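Local coordinates for protein luciferase-like enzymeAMP-CoA-ligase (Zophobas atratus, PDB 4W8O) that probably activates carboxylic acids with ATP to acyl-adenylates and passes them to coenzyme A, as a luciferase-like member of the ANL superfamily, at residues K9-N14 against S209-Y214; S331-E336 against H340-K345. All blocks are in the same frame, centred on the assembly; numbering follows the deposited sequence.

Contact 1 (K9-N14 against S209-Y214)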
loop_
_atom_site.group_PDB
_atom_site.type_symbol
_atom_site.label_atom_id
_atom_site.label_comp_id
_atom_site.label_asym_id
_atom_site.label_seq_id
_atom_site.Cartn_x
_atom_site.Cartn_y
_atom_site.Cartn_z
ATOM N N LYS A 9 -7.172 -6.282 -18.955
ATOM C CA LYS A 9 -8.342 -7.143 -19.055
ATOM C C LYS A 9 -9.460 -6.595 -18.185
ATOM O O LYS A 9 -9.205 -5.891 -17.207
ATOM C CB LYS A 9 -8.002 -8.578 -18.625
ATOM C CG LYS A 9 -7.897 -8.759 -17.115
ATOM C CD LYS A 9 -7.590 -10.192 -16.703
ATOM C CE LYS A 9 -7.522 -10.290 -15.185
ATOM N NZ LYS A 9 -7.003 -11.592 -14.695
ATOM N N GLU A 10 -10.696 -6.930 -18.531
ATOM C CA GLU A 10 -11.846 -6.469 -17.761
ATOM C C GLU A 10 -12.066 -7.316 -16.513
ATOM O O GLU A 10 -11.637 -8.472 -16.437
ATOM C CB GLU A 10 -13.120 -6.458 -18.623
ATOM C CG GLU A 10 -13.261 -5.225 -19.512
ATOM C CD GLU A 10 -13.478 -3.930 -18.731
ATOM O OE1 GLU A 10 -13.390 -2.850 -19.348
ATOM O OE2 GLU A 10 -13.743 -3.976 -17.508
ATOM N N PHE A 11 -12.697 -6.701 -15.514
ATOM C CA PHE A 11 -13.284 -7.432 -14.396
ATOM C C PHE A 11 -14.531 -6.687 -13.961
ATOM O O PHE A 11 -14.741 -5.551 -14.361
ATOM C CB PHE A 11 -12.293 -7.650 -13.233
ATOM C CG PHE A 11 -11.844 -6.387 -12.519
ATOM C CD1 PHE A 11 -12.606 -5.828 -11.503
ATOM C CD2 PHE A 11 -10.614 -5.800 -12.824
ATOM C CE1 PHE A 11 -12.172 -4.687 -10.837
ATOM C CE2 PHE A 11 -10.175 -4.663 -12.163
ATOM C CZ PHE A 11 -10.953 -4.106 -11.162
ATOM N N HIS A 12 -15.366 -7.344 -13.168
ATOM C CA HIS A 12 -16.582 -6.737 -12.655
ATOM C C HIS A 12 -16.315 -6.278 -11.221
ATOM O O HIS A 12 -16.141 -7.114 -10.339
ATOM C CB HIS A 12 -17.731 -7.744 -12.690
ATOM C CG HIS A 12 -18.967 -7.255 -12.006
ATOM N ND1 HIS A 12 -19.887 -6.438 -12.627
ATOM C CD2 HIS A 12 -19.414 -7.433 -10.739
ATOM C CE1 HIS A 12 -20.857 -6.147 -11.779
ATOM N NE2 HIS A 12 -20.592 -6.735 -10.626
ATOM N N PRO A 13 -16.258 -4.953 -10.980
ATOM C CA PRO A 13 -15.932 -4.528 -9.611
ATOM C C PRO A 13 -17.011 -4.893 -8.602
ATOM O O PRO A 13 -18.186 -4.671 -8.863
ATOM C CB PRO A 13 -15.790 -3.000 -9.739
ATOM C CG PRO A 13 -15.453 -2.770 -11.178
ATOM C CD PRO A 13 -16.269 -3.809 -11.908
ATOM N N ASN A 14 -16.612 -5.481 -7.476
ATOM C CA ASN A 14 -17.537 -5.806 -6.394
ATOM C C ASN A 14 -17.459 -4.857 -5.200
ATOM O O ASN A 14 -18.323 -4.896 -4.327
ATOM C CB ASN A 14 -17.307 -7.241 -5.914
ATOM C CG ASN A 14 -17.772 -8.270 -6.923
ATOM O OD1 ASN A 14 -18.881 -8.181 -7.446
ATOM N ND2 ASN A 14 -16.928 -9.257 -7.201
ATOM N N SER A 209 -5.501 -4.932 -7.877
ATOM C CA SER A 209 -4.386 -5.788 -7.465
ATOM C C SER A 209 -4.813 -7.266 -7.300
ATOM O O SER A 209 -4.046 -8.179 -7.614
ATOM C CB SER A 209 -3.688 -5.236 -6.200
ATOM O OG SER A 209 -4.413 -5.480 -5.003
ATOM N N PHE A 210 -6.038 -7.495 -6.834
ATOM C CA PHE A 210 -6.583 -8.847 -6.747
ATOM C C PHE A 210 -6.712 -9.507 -8.128
ATOM O O PHE A 210 -6.322 -10.663 -8.303
ATOM C CB PHE A 210 -7.941 -8.838 -6.039
ATOM C CG PHE A 210 -8.634 -10.172 -6.037
ATOM C CD1 PHE A 210 -8.253 -11.163 -5.148
ATOM C CD2 PHE A 210 -9.666 -10.437 -6.928
ATOM C CE1 PHE A 210 -8.882 -12.398 -5.147
ATOM C CE2 PHE A 210 -10.304 -11.667 -6.933
ATOM C CZ PHE A 210 -9.913 -12.648 -6.036
ATOM N N TYR A 211 -7.237 -8.773 -9.110
ATOM C CA TYR A 211 -7.380 -9.312 -10.470
ATOM C C TYR A 211 -6.068 -9.400 -11.256
ATOM O O TYR A 211 -6.046 -9.956 -12.351
ATOM C CB TYR A 211 -8.459 -8.558 -11.255
ATOM C CG TYR A 211 -9.832 -8.925 -10.753
ATOM C CD1 TYR A 211 -10.365 -10.188 -11.007
ATOM C CD2 TYR A 211 -10.570 -8.042 -9.976
ATOM C CE1 TYR A 211 -11.613 -10.548 -10.525
ATOM C CE2 TYR A 211 -11.819 -8.389 -9.488
ATOM C CZ TYR A 211 -12.333 -9.644 -9.765
ATOM O OH TYR A 211 -13.561 -9.996 -9.281
ATOM N N CYS A 212 -4.979 -8.872 -10.703
ATOM C CA CYS A 212 -3.650 -9.114 -11.274
ATOM C C CYS A 212 -3.285 -10.588 -11.144
ATOM O O CYS A 212 -2.443 -11.086 -11.885
ATOM C CB CYS A 212 -2.584 -8.239 -10.616
ATOM S SG CYS A 212 -2.659 -6.509 -11.128
ATOM N N GLY A 213 -3.914 -11.268 -10.186
ATOM C CA GLY A 213 -3.920 -12.724 -10.138
ATOM C C GLY A 213 -2.867 -13.378 -9.271
ATOM O O GLY A 213 -2.852 -14.601 -9.148
ATOM N N TYR A 214 -1.995 -12.586 -8.653
ATOM C CA TYR A 214 -0.908 -13.161 -7.867
ATOM C C TYR A 214 -1.369 -13.657 -6.493
ATOM O O TYR A 214 -2.325 -13.145 -5.916
ATOM C CB TYR A 214 0.290 -12.200 -7.759
ATOM C CG TYR A 214 -0.009 -10.840 -7.167
ATOM C CD1 TYR A 214 -0.040 -10.650 -5.794
ATOM C CD2 TYR A 214 -0.231 -9.740 -7.987
ATOM C CE1 TYR A 214 -0.306 -9.405 -5.252
ATOM C CE2 TYR A 214 -0.506 -8.494 -7.456
ATOM C CZ TYR A 214 -0.542 -8.333 -6.086
ATOM O OH TYR A 214 -0.801 -7.103 -5.542
HETATM O O HOH W 1 -15.024 -9.882 -12.219
HETATM O O HOH W 2 -13.942 -8.874 -6.773
#
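Lys9 reaches Tyr211 with an extended side chain, its NZ giving a hydrogen bond to Tyr211 O at 3.0 Å, in the carbonyl plane with a C=O...N angle of 159°. Tyr211 O lies in the last part of helix 199-211, two residues before Gly213 with its positive phi; the ammonium probably offsets the helix dipole. Phe11 forms an offset stack with Tyr211, centroids 4.3 Å apart and planes 15° from parallel. The backbone puts Phe11 CB over the tyrosine face, a CH-pi contact 3.6 Å from the Tyr211 centroid, and chi1 of 66°, with CG between backbone N and carbonyl carbon, swings the ring over Tyr211 CD2. Phe210 CD2 covers the opposite face. His12 N donates to a water weakly linked to Tyr211 OH; a second, 2.8 Å from Tyr211 OH, accepts from Asn14 ND2. Asn14 N bonds to Glu207. A leucine at Tyr211 would probably cost Phe11 its stack and leave these waters without the phenol linking them to 209-214. The chemistry grades from a charge-assisted hydrogen bond through stacking to water bridges, implying that nearly all touching between the two segments runs through Tyr211.

Contact 2 (S331-E336 against H340-K345)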
loop_
_atom_site.group_PDB
_atom_site.type_symbol
_atom_site.label_atom_id
_atom_site.label_comp_id
_atom_site.label_asym_id
_atom_site.label_seq_id
_atom_site.Cartn_x
_atom_site.Cartn_y
_atom_site.Cartn_z
ATOM N N SER A 331 1.568 -1.945 -14.041
ATOM C CA SER A 331 1.928 -3.083 -14.876
ATOM C C SER A 331 2.559 -4.185 -14.057
ATOM O O SER A 331 3.252 -3.923 -13.072
ATOM C CB SER A 331 2.843 -2.653 -16.026
ATOM O OG SER A 331 4.055 -2.098 -15.552
ATOM N N ILE A 332 2.294 -5.415 -14.484
ATOM C CA ILE A 332 2.783 -6.632 -13.836
ATOM C C ILE A 332 2.381 -7.829 -14.710
ATOM O O ILE A 332 1.386 -7.757 -15.424
ATOM C CB ILE A 332 2.197 -6.796 -12.414
ATOM C CG1 ILE A 332 2.857 -7.965 -11.678
ATOM C CG2 ILE A 332 0.691 -6.989 -12.470
ATOM C CD1 ILE A 332 2.694 -7.907 -10.172
ATOM N N PHE A 333 3.141 -8.920 -14.663
ATOM C CA PHE A 333 2.740 -10.138 -15.386
ATOM C C PHE A 333 1.717 -10.941 -14.584
ATOM O O PHE A 333 1.873 -11.137 -13.375
ATOM C CB PHE A 333 3.943 -11.041 -15.684
ATOM C CG PHE A 333 4.784 -10.582 -16.843
ATOM C CD1 PHE A 333 4.220 -10.386 -18.097
ATOM C CD2 PHE A 333 6.153 -10.386 -16.688
ATOM C CE1 PHE A 333 4.997 -9.979 -19.171
ATOM C CE2 PHE A 333 6.936 -9.977 -17.761
ATOM C CZ PHE A 333 6.355 -9.773 -19.005
ATOM N N HIS A 334 0.670 -11.399 -15.263
ATOM C CA HIS A 334 -0.276 -12.339 -14.674
ATOM C C HIS A 334 0.406 -13.711 -14.488
ATOM O O HIS A 334 1.024 -14.222 -15.425
ATOM C CB HIS A 334 -1.508 -12.476 -15.567
ATOM C CG HIS A 334 -2.655 -13.170 -14.904
ATOM N ND1 HIS A 334 -2.678 -14.530 -14.705
ATOM C CD2 HIS A 334 -3.806 -12.692 -14.378
ATOM C CE1 HIS A 334 -3.801 -14.868 -14.098
ATOM N NE2 HIS A 334 -4.501 -13.770 -13.882
ATOM N N PRO A 335 0.300 -14.311 -13.283
ATOM C CA PRO A 335 1.022 -15.561 -12.994
ATOM C C PRO A 335 0.768 -16.696 -13.988
ATOM O O PRO A 335 1.720 -17.323 -14.444
ATOM C CB PRO A 335 0.511 -15.954 -11.602
ATOM C CG PRO A 335 0.066 -14.684 -10.987
ATOM C CD PRO A 335 -0.470 -13.851 -12.114
ATOM N N GLU A 336 -0.500 -16.966 -14.290
ATOM C CA GLU A 336 -0.872 -18.028 -15.235
ATOM C C GLU A 336 -0.883 -17.583 -16.709
ATOM O O GLU A 336 -0.171 -18.160 -17.533
ATOM C CB GLU A 336 -2.234 -18.609 -14.860
ATOM C CG GLU A 336 -2.496 -19.979 -15.465
ATOM C CD GLU A 336 -3.966 -20.233 -15.720
ATOM O OE1 GLU A 336 -4.553 -19.524 -16.565
ATOM O OE2 GLU A 336 -4.531 -21.150 -15.088
ATOM N N HIS A 340 4.492 -18.020 -19.644
ATOM C CA HIS A 340 5.487 -18.132 -20.712
ATOM C C HIS A 340 6.415 -16.917 -20.776
ATOM O O HIS A 340 7.632 -17.077 -20.829
ATOM C CB HIS A 340 4.795 -18.352 -22.070
ATOM C CG HIS A 340 3.339 -17.991 -22.074
ATOM N ND1 HIS A 340 2.338 -18.935 -21.962
ATOM C CD2 HIS A 340 2.715 -16.791 -22.142
ATOM C CE1 HIS A 340 1.163 -18.333 -21.980
ATOM N NE2 HIS A 340 1.364 -17.032 -22.086
ATOM N N LEU A 341 5.841 -15.715 -20.755
ATOM C CA LEU A 341 6.626 -14.475 -20.863
ATOM C C LEU A 341 7.472 -14.190 -19.617
ATOM O O LEU A 341 8.510 -13.529 -19.703
ATOM C CB LEU A 341 5.720 -13.268 -21.141
ATOM C CG LEU A 341 4.796 -13.321 -22.363
ATOM C CD1 LEU A 341 4.248 -11.931 -22.664
ATOM C CD2 LEU A 341 5.510 -13.897 -23.577
ATOM N N ILE A 342 7.031 -14.695 -18.469
ATOM C CA ILE A 342 7.749 -14.513 -17.208
ATOM C C ILE A 342 9.159 -15.139 -17.242
ATOM O O ILE A 342 10.049 -14.707 -16.502
ATOM C CB ILE A 342 6.894 -15.033 -16.024
ATOM C CG1 ILE A 342 5.717 -14.076 -15.791
ATOM C CG2 ILE A 342 7.710 -15.157 -14.745
ATOM C CD1 ILE A 342 4.557 -14.674 -15.025
ATOM N N ASP A 343 9.366 -16.123 -18.121
ATOM C CA ASP A 343 10.681 -16.760 -18.298
ATOM C C ASP A 343 11.399 -16.309 -19.579
ATOM O O ASP A 343 12.324 -16.980 -20.032
ATOM C CB ASP A 343 10.522 -18.282 -18.331
ATOM C CG ASP A 343 9.465 -18.779 -17.369
ATOM O OD1 ASP A 343 9.577 -18.496 -16.158
ATOM O OD2 ASP A 343 8.516 -19.449 -17.828
ATOM N N THR A 344 10.991 -15.175 -20.145
ATOM C CA THR A 344 11.476 -14.743 -21.459
ATOM C C THR A 344 11.818 -13.259 -21.509
ATOM O O THR A 344 12.942 -12.890 -21.853
ATOM C CB THR A 344 10.421 -15.019 -22.558
ATOM O OG1 THR A 344 10.035 -16.399 -22.525
ATOM C CG2 THR A 344 10.965 -14.675 -23.949
ATOM N N LYS A 345 10.844 -12.418 -21.167
ATOM C CA LYS A 345 10.907 -10.983 -21.446
ATOM C C LYS A 345 11.370 -10.152 -20.239
ATOM O O LYS A 345 10.630 -9.312 -19.717
ATOM C CB LYS A 345 9.531 -10.511 -21.954
ATOM C CG LYS A 345 9.595 -9.442 -23.034
ATOM C CD LYS A 345 8.523 -9.648 -24.095
ATOM C CE LYS A 345 9.143 -9.760 -25.477
ATOM N NZ LYS A 345 8.113 -9.887 -26.539
#
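Phe333 and Ile342 make the tight part of this contact, their side chains running antiparallel alongside each other. Phe333 CB lies 3.5 Å from Ile342 CG1, the shortest approach between the segments, and these two residues also have the nearest CA atoms, 6.9 Å apart. With chi1 at -71°, Ile342 CG1 stands anti to the carbonyl carbon, and the branch continues to CD1, which comes 3.6 Å from His334 O. One methyl therefore meets both the phenylalanine CB and the backbone of the next residue. Leu341 crosses the Phe333 side chain at about a right angle; its CB is 3.9 Å from Phe333 CE1, an oblique approach to the ring. Lys345 O sits at the ring edge, near its plane, 4.2 Å from Phe333 CE2, and accepts a hydrogen bond from Ser348 OG.

The arrangement is a strand-loop-helix connection: the chain leaves strand 328-332, near one margin of the nine-stranded mixed sheet, and turns back within a few residues through the short helix 339-342. Ile342 also touches Gln317 and Leu319 of strand 317-324, which places the helix against that sheet.

Toward solvent the packing thins. The exposed His340 ring brings its CE1 only to 4.6 Å from Glu336 O, and Glu336, also exposed, directs its CB away from the helix. The 340-345 segment is held by its own polar bonds: Thr344 OG1 donates to His340 O at 3.0 Å, tilted 31° from the carbonyl plane, while Leu341 O accepts from both Thr344 N and Lys345 N. In the turn between the segments, His334 N bonds to Asp338 OD2. Lys345 turns the end of its side chain away from Phe333, and its NZ forms a salt bridge with Asp414.

How the contacts relate
Both segments of contact 1 precede those of contact 2 in sequence, and the centres of the two contacts lie about 16 Å apart. They meet directly: Cys212 O is 3.3 Å from His334 CD2, and Lys9 NZ is 3.4 Å from the same His334 CD2. Strand 328-332 is a shared neighbour, because it leads into contact 2 while its Leu329 and Ile332 touch Cys212 and Tyr214. Tyr214 and Leu329 also line the pocket that holds the polyethylene glycol ligand. The N-terminal loop, the end of helix 199-211 and the edge region of the nine-stranded sheet are thereby packed against one another, with Tyr214 and Leu329 leading on to that pocket.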